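Local atomic coordinates of PmbA-related protein (Thermotoga maritima, PDB entry 1VL4), a protein that may act as a metallopeptidase, as is generally assigned to its PmbA/TldD (peptidase U62) family, and is a putative modulator of DNA gyrase. Residues M239-L244 against A434-V439; L348-K353 against N424-S429. All blocks are in the same frame, centred on the assembly; numbering follows the deposited sequence.

Interaction 1 (M239-L244 against A434-V439); sequences MRNTAL and APSVLV
A434 CB lies 4.0 Å from L244 CD2, and the A434 carbonyl oxygen sits against N241 CB. At P435 the backbone does the touching: N241 CB packs on its carbonyl carbon and L244 CD2 on its oxygen. That oxygen is buried and finds no polar partner in the model. S436 turns OG next to its own backbone N (chi1 -56°), where OG accepts N241 N at 3.0 Å. The same OG also bonds to D425. R240, the N-cap of helix 241-247, lays CG 3.6 Å from S436 OG. Its NE and NH1 both donate to T242 OG1, which lies in the guanidinium plane, and NH1 makes salt bridges to E220 and E370. A leucine in place of R240 would probably leave E220 and E370 without this positive partner and T242 OG1 without its two-nitrogen grip. V437 and M239 form an antiparallel hydrogen-bonded pair, joining strands 437-444 and 233-239 of a mixed sheet just before helix 241-247. M239 N gives to V437 O at 2.8 Å, and V437 N returns to M239 O at 3.1 Å. V437 CG1 meets L244 CD2 at 3.7 Å. Thus main-chain bonds fix the strand pair, S436 ties down the first helical turn, and L244 adds apolar contacts to A434 and V437.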
loop_
_atom_site.group_PDB
_atom_site.type_symbol
_atom_site.label_atom_id
_atom_site.label_comp_id
_atom_site.label_asym_id
_atom_site.label_seq_id
_atom_site.Cartn_x
_atom_site.Cartn_y
_atom_site.Cartn_z
ATOM N N MET A 239 -27.016 -6.297 -10.889
ATOM C CA MET A 239 -25.850 -6.090 -10.061
ATOM C C MET A 239 -26.244 -5.628 -8.672
ATOM O O MET A 239 -26.666 -4.492 -8.467
ATOM C CB MET A 239 -24.911 -5.139 -10.739
ATOM C CG MET A 239 -23.673 -4.857 -9.908
ATOM S SD MET A 239 -22.309 -4.268 -10.912
ATOM C CE MET A 239 -22.221 -5.591 -12.074
ATOM N N ARG A 240 -26.105 -6.523 -7.696
ATOM C CA ARG A 240 -26.448 -6.182 -6.332
ATOM C C ARG A 240 -25.600 -5.000 -5.850
ATOM O O ARG A 240 -24.476 -4.802 -6.311
ATOM C CB ARG A 240 -26.266 -7.349 -5.397
ATOM C CG ARG A 240 -27.022 -7.206 -4.077
ATOM C CD ARG A 240 -26.936 -8.436 -3.237
ATOM N NE ARG A 240 -25.602 -8.586 -2.662
ATOM C CZ ARG A 240 -25.197 -9.657 -2.001
ATOM N NH1 ARG A 240 -23.963 -9.696 -1.550
ATOM N NH2 ARG A 240 -26.031 -10.671 -1.778
ATOM N N ASN A 241 -26.187 -4.243 -4.928
ATOM C CA ASN A 241 -25.538 -3.104 -4.283
ATOM C C ASN A 241 -24.058 -3.329 -3.918
ATOM O O ASN A 241 -23.196 -2.506 -4.240
ATOM C CB ASN A 241 -26.383 -2.541 -3.082
ATOM C CG ASN A 241 -26.816 -3.582 -2.047
ATOM O OD1 ASN A 241 -26.249 -4.673 -1.937
ATOM N ND2 ASN A 241 -27.814 -3.195 -1.222
ATOM N N THR A 242 -23.773 -4.435 -3.251
ATOM C CA THR A 242 -22.405 -4.743 -2.813
ATOM C C THR A 242 -21.391 -4.798 -3.976
ATOM O O THR A 242 -20.261 -4.365 -3.810
ATOM C CB THR A 242 -22.352 -6.087 -2.085
ATOM O OG1 THR A 242 -23.046 -7.064 -2.865
ATOM C CG2 THR A 242 -23.050 -5.999 -0.766
ATOM N N ALA A 243 -21.788 -5.329 -5.141
ATOM C CA ALA A 243 -20.883 -5.336 -6.319
ATOM C C ALA A 243 -20.752 -3.904 -6.884
ATOM O O ALA A 243 -19.651 -3.421 -7.201
ATOM C CB ALA A 243 -21.386 -6.304 -7.373
ATOM N N LEU A 244 -21.869 -3.194 -6.961
ATOM C CA LEU A 244 -21.877 -1.893 -7.604
ATOM C C LEU A 244 -21.122 -0.888 -6.763
ATOM O O LEU A 244 -20.462 -0.014 -7.313
ATOM C CB LEU A 244 -23.312 -1.443 -7.880
ATOM C CG LEU A 244 -23.480 -0.093 -8.558
ATOM C CD1 LEU A 244 -22.866 -0.111 -9.959
ATOM C CD2 LEU A 244 -24.960 0.234 -8.621
ATOM N N ALA A 434 -24.984 3.057 -2.798
ATOM C CA ALA A 434 -25.735 2.582 -3.953
ATOM C C ALA A 434 -26.727 1.521 -3.615
ATOM O O ALA A 434 -26.496 0.751 -2.706
ATOM C CB ALA A 434 -24.785 2.041 -5.052
ATOM N N PRO A 435 -27.801 1.444 -4.428
ATOM C CA PRO A 435 -28.706 0.295 -4.446
ATOM C C PRO A 435 -28.277 -0.715 -5.491
ATOM O O PRO A 435 -27.254 -0.550 -6.130
ATOM C CB PRO A 435 -30.028 0.938 -4.825
ATOM C CG PRO A 435 -29.613 1.972 -5.827
ATOM C CD PRO A 435 -28.246 2.467 -5.388
ATOM N N SER A 436 -29.012 -1.796 -5.624
ATOM C CA SER A 436 -28.839 -2.727 -6.711
ATOM C C SER A 436 -29.397 -2.050 -7.985
ATOM O O SER A 436 -30.197 -1.134 -7.895
ATOM C CB SER A 436 -29.579 -4.029 -6.408
ATOM O OG SER A 436 -29.166 -4.585 -5.170
ATOM N N VAL A 437 -28.907 -2.486 -9.143
ATOM C CA VAL A 437 -29.400 -2.060 -10.457
ATOM C C VAL A 437 -29.558 -3.238 -11.394
ATOM O O VAL A 437 -28.889 -4.306 -11.245
ATOM C CB VAL A 437 -28.441 -1.039 -11.147
ATOM C CG1 VAL A 437 -28.310 0.213 -10.305
ATOM C CG2 VAL A 437 -27.043 -1.679 -11.449
ATOM N N LEU A 438 -30.474 -3.054 -12.349
ATOM C CA LEU A 438 -30.630 -3.918 -13.496
ATOM C C LEU A 438 -29.970 -3.309 -14.748
ATOM O O LEU A 438 -30.324 -2.206 -15.198
ATOM C CB LEU A 438 -32.108 -4.201 -13.767
ATOM C CG LEU A 438 -32.341 -5.049 -15.007
ATOM C CD1 LEU A 438 -31.603 -6.409 -14.922
ATOM C CD2 LEU A 438 -33.840 -5.217 -15.200
ATOM N N VAL A 439 -28.988 -4.051 -15.265
ATOM C CA VAL A 439 -28.213 -3.671 -16.444
ATOM C C VAL A 439 -28.757 -4.538 -17.611
ATOM O O VAL A 439 -28.817 -5.792 -17.527
ATOM C CB VAL A 439 -26.669 -3.892 -16.217
ATOM C CG1 VAL A 439 -25.837 -3.416 -17.414
ATOM C CG2 VAL A 439 -26.178 -3.231 -14.975
#

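Interaction 2 (L348-K353 against N424-S429)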
loop_
_atom_site.group_PDB
_atom_site.type_symbol
_atom_site.label_atom_id
_atom_site.label_comp_id
_atom_site.label_asym_id
_atom_site.label_seq_id
_atom_site.Cartn_x
_atom_site.Cartn_y
_atom_site.Cartn_z
ATOM N N LEU A 348 -25.377 6.712 -5.990
ATOM C CA LEU A 348 -26.365 6.432 -7.033
ATOM C C LEU A 348 -27.738 6.474 -6.395
ATOM O O LEU A 348 -28.002 5.768 -5.419
ATOM C CB LEU A 348 -26.131 5.056 -7.686
ATOM C CG LEU A 348 -27.248 4.657 -8.683
ATOM C CD1 LEU A 348 -26.996 5.408 -9.917
ATOM C CD2 LEU A 348 -27.250 3.205 -8.999
ATOM N N MET A 349 -28.607 7.316 -6.948
ATOM C CA MET A 349 -29.859 7.595 -6.359
ATOM C C MET A 349 -30.809 6.419 -6.594
ATOM O O MET A 349 -30.918 5.954 -7.723
ATOM C CB MET A 349 -30.408 8.882 -6.941
ATOM C CG MET A 349 -29.552 10.133 -6.688
ATOM S SD MET A 349 -29.042 10.441 -4.962
ATOM C CE MET A 349 -30.530 10.875 -4.222
ATOM N N PRO A 350 -31.523 5.954 -5.540
ATOM C CA PRO A 350 -32.412 4.806 -5.703
ATOM C C PRO A 350 -33.665 5.127 -6.481
ATOM O O PRO A 350 -34.104 6.285 -6.488
ATOM C CB PRO A 350 -32.799 4.432 -4.247
ATOM C CG PRO A 350 -32.779 5.700 -3.527
ATOM C CD PRO A 350 -31.591 6.467 -4.163
ATOM N N GLY A 351 -34.233 4.102 -7.106
ATOM C CA GLY A 351 -35.573 4.155 -7.616
ATOM C C GLY A 351 -36.480 3.452 -6.632
ATOM O O GLY A 351 -36.192 3.432 -5.451
ATOM N N GLU A 352 -37.537 2.822 -7.135
ATOM C CA GLU A 352 -38.637 2.364 -6.273
ATOM C C GLU A 352 -38.746 0.853 -6.124
ATOM O O GLU A 352 -39.545 0.371 -5.321
ATOM C CB GLU A 352 -39.961 2.956 -6.777
ATOM C CG GLU A 352 -39.936 4.487 -6.794
ATOM C CD GLU A 352 -41.223 5.133 -7.300
ATOM O OE1 GLU A 352 -41.927 4.537 -8.154
ATOM O OE2 GLU A 352 -41.519 6.262 -6.834
ATOM N N LYS A 353 -37.964 0.087 -6.875
ATOM C CA LYS A 353 -38.123 -1.370 -6.841
ATOM C C LYS A 353 -37.237 -2.022 -5.770
ATOM O O LYS A 353 -36.075 -1.683 -5.601
ATOM C CB LYS A 353 -37.797 -1.967 -8.204
ATOM C CG LYS A 353 -38.699 -1.527 -9.389
ATOM C CD LYS A 353 -40.106 -1.946 -9.209
ATOM C CE LYS A 353 -40.892 -2.005 -10.552
ATOM N NZ LYS A 353 -40.766 -0.762 -11.352
ATOM N N ASN A 424 -34.140 0.160 -4.491
ATOM C CA ASN A 424 -34.306 1.026 -3.347
ATOM C C ASN A 424 -33.528 0.439 -2.153
ATOM O O ASN A 424 -33.698 0.861 -1.026
ATOM C CB ASN A 424 -35.809 1.251 -3.063
ATOM C CG ASN A 424 -36.496 -0.007 -2.556
ATOM O OD1 ASN A 424 -35.855 -1.012 -2.301
ATOM N ND2 ASN A 424 -37.806 0.048 -2.419
ATOM N N ASP A 425 -32.669 -0.543 -2.414
ATOM C CA ASP A 425 -31.900 -1.236 -1.380
ATOM C C ASP A 425 -30.527 -0.600 -1.307
ATOM O O ASP A 425 -29.527 -1.210 -1.635
ATOM C CB ASP A 425 -31.785 -2.754 -1.638
ATOM C CG ASP A 425 -31.220 -3.088 -3.018
ATOM O OD1 ASP A 425 -31.368 -2.251 -3.930
ATOM O OD2 ASP A 425 -30.649 -4.188 -3.187
ATOM N N VAL A 426 -30.511 0.636 -0.824
ATOM C CA VAL A 426 -29.294 1.432 -0.729
ATOM C C VAL A 426 -28.379 0.916 0.383
ATOM O O VAL A 426 -28.839 0.593 1.478
ATOM C CB VAL A 426 -29.655 2.895 -0.449
ATOM C CG1 VAL A 426 -28.371 3.723 -0.179
ATOM C CG2 VAL A 426 -30.451 3.454 -1.616
ATOM N N LYS A 427 -27.100 0.752 0.056
ATOM C CA LYS A 427 -26.089 0.342 0.995
ATOM C C LYS A 427 -24.936 1.353 0.905
ATOM O O LYS A 427 -24.629 1.896 -0.155
ATOM C CB LYS A 427 -25.581 -1.079 0.703
ATOM C CG LYS A 427 -24.556 -1.600 1.705
ATOM C CD LYS A 427 -24.374 -3.078 1.664
ATOM C CE LYS A 427 -23.153 -3.552 2.470
ATOM N NZ LYS A 427 -23.248 -3.375 3.938
ATOM N N VAL A 428 -24.282 1.575 2.037
ATOM C CA VAL A 428 -23.188 2.545 2.122
ATOM C C VAL A 428 -21.826 1.827 2.212
ATOM O O VAL A 428 -21.672 0.809 2.923
ATOM C CB VAL A 428 -23.421 3.452 3.370
ATOM C CG1 VAL A 428 -22.204 4.383 3.606
ATOM C CG2 VAL A 428 -24.584 4.237 3.215
ATOM N N SER A 429 -20.823 2.333 1.490
ATOM C CA SER A 429 -19.482 1.850 1.627
ATOM C C SER A 429 -18.630 3.051 2.079
ATOM O O SER A 429 -19.158 4.019 2.627
ATOM C CB SER A 429 -18.965 1.277 0.289
ATOM O OG SER A 429 -17.790 0.543 0.482
#
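This is a surface contact between two loops of the C-terminal region. One, 348-353, leads from strand 345-348 to helix 355-362; the other, around N424-V426, runs into strand 427-428, an outermost strand, within this chain, of the mixed sheet that also holds 345-348. Its apolar half is P350 on V426. V426 CG2 lies beside its own backbone N, with CG1 anti to it (chi1 173°), and this CG2 reaches the proline ring at CB, 3.7 Å away, and at CG. The two side chains cross obliquely. P350 CB also rests on N424 CA at 3.8 Å. The polar half gathers on N424. Its backbone N gives a weak hydrogen bond to K353 O, 2.9 Å long but bent to 126° at the hydrogen. Its CG stands between the backbone N and the carbonyl carbon (chi1 69°), which places the amide alongside the backbone of E352 and K353. N424 CB touches G351 O at 3.3 Å. N424 ND2 lies 3.4 Å from E352 O at a poor angle, and N424 OD1 faces K353 O, two acceptors. The chemistry implies a modest join: one bent backbone bond and a small proline-valine patch hold the loops, and the asparagine amide only packs.

How the interactions relate
Interaction 2 is nested along the chain inside the loop closed by interaction 1, and their centres are about 8 Å apart. D425 joins them. Its OD2 lies 2.5 Å from S436 OG, a probable hydrogen bond, and its backbone O lies 2.7 Å from N241 ND2, another. D425 thus ties the 424-429 loop to both segments of interaction 1. L348 makes the apolar link, its CD2 lying 3.4 Å from V437 CG1. Separately, L348 O packs against P435 CD at 3.3 Å. The shared neighbourhood grades from the buried strand and helix start of interaction 1 to the surface loops of interaction 2. Both belong to the C-terminal PmbA/TldA domain.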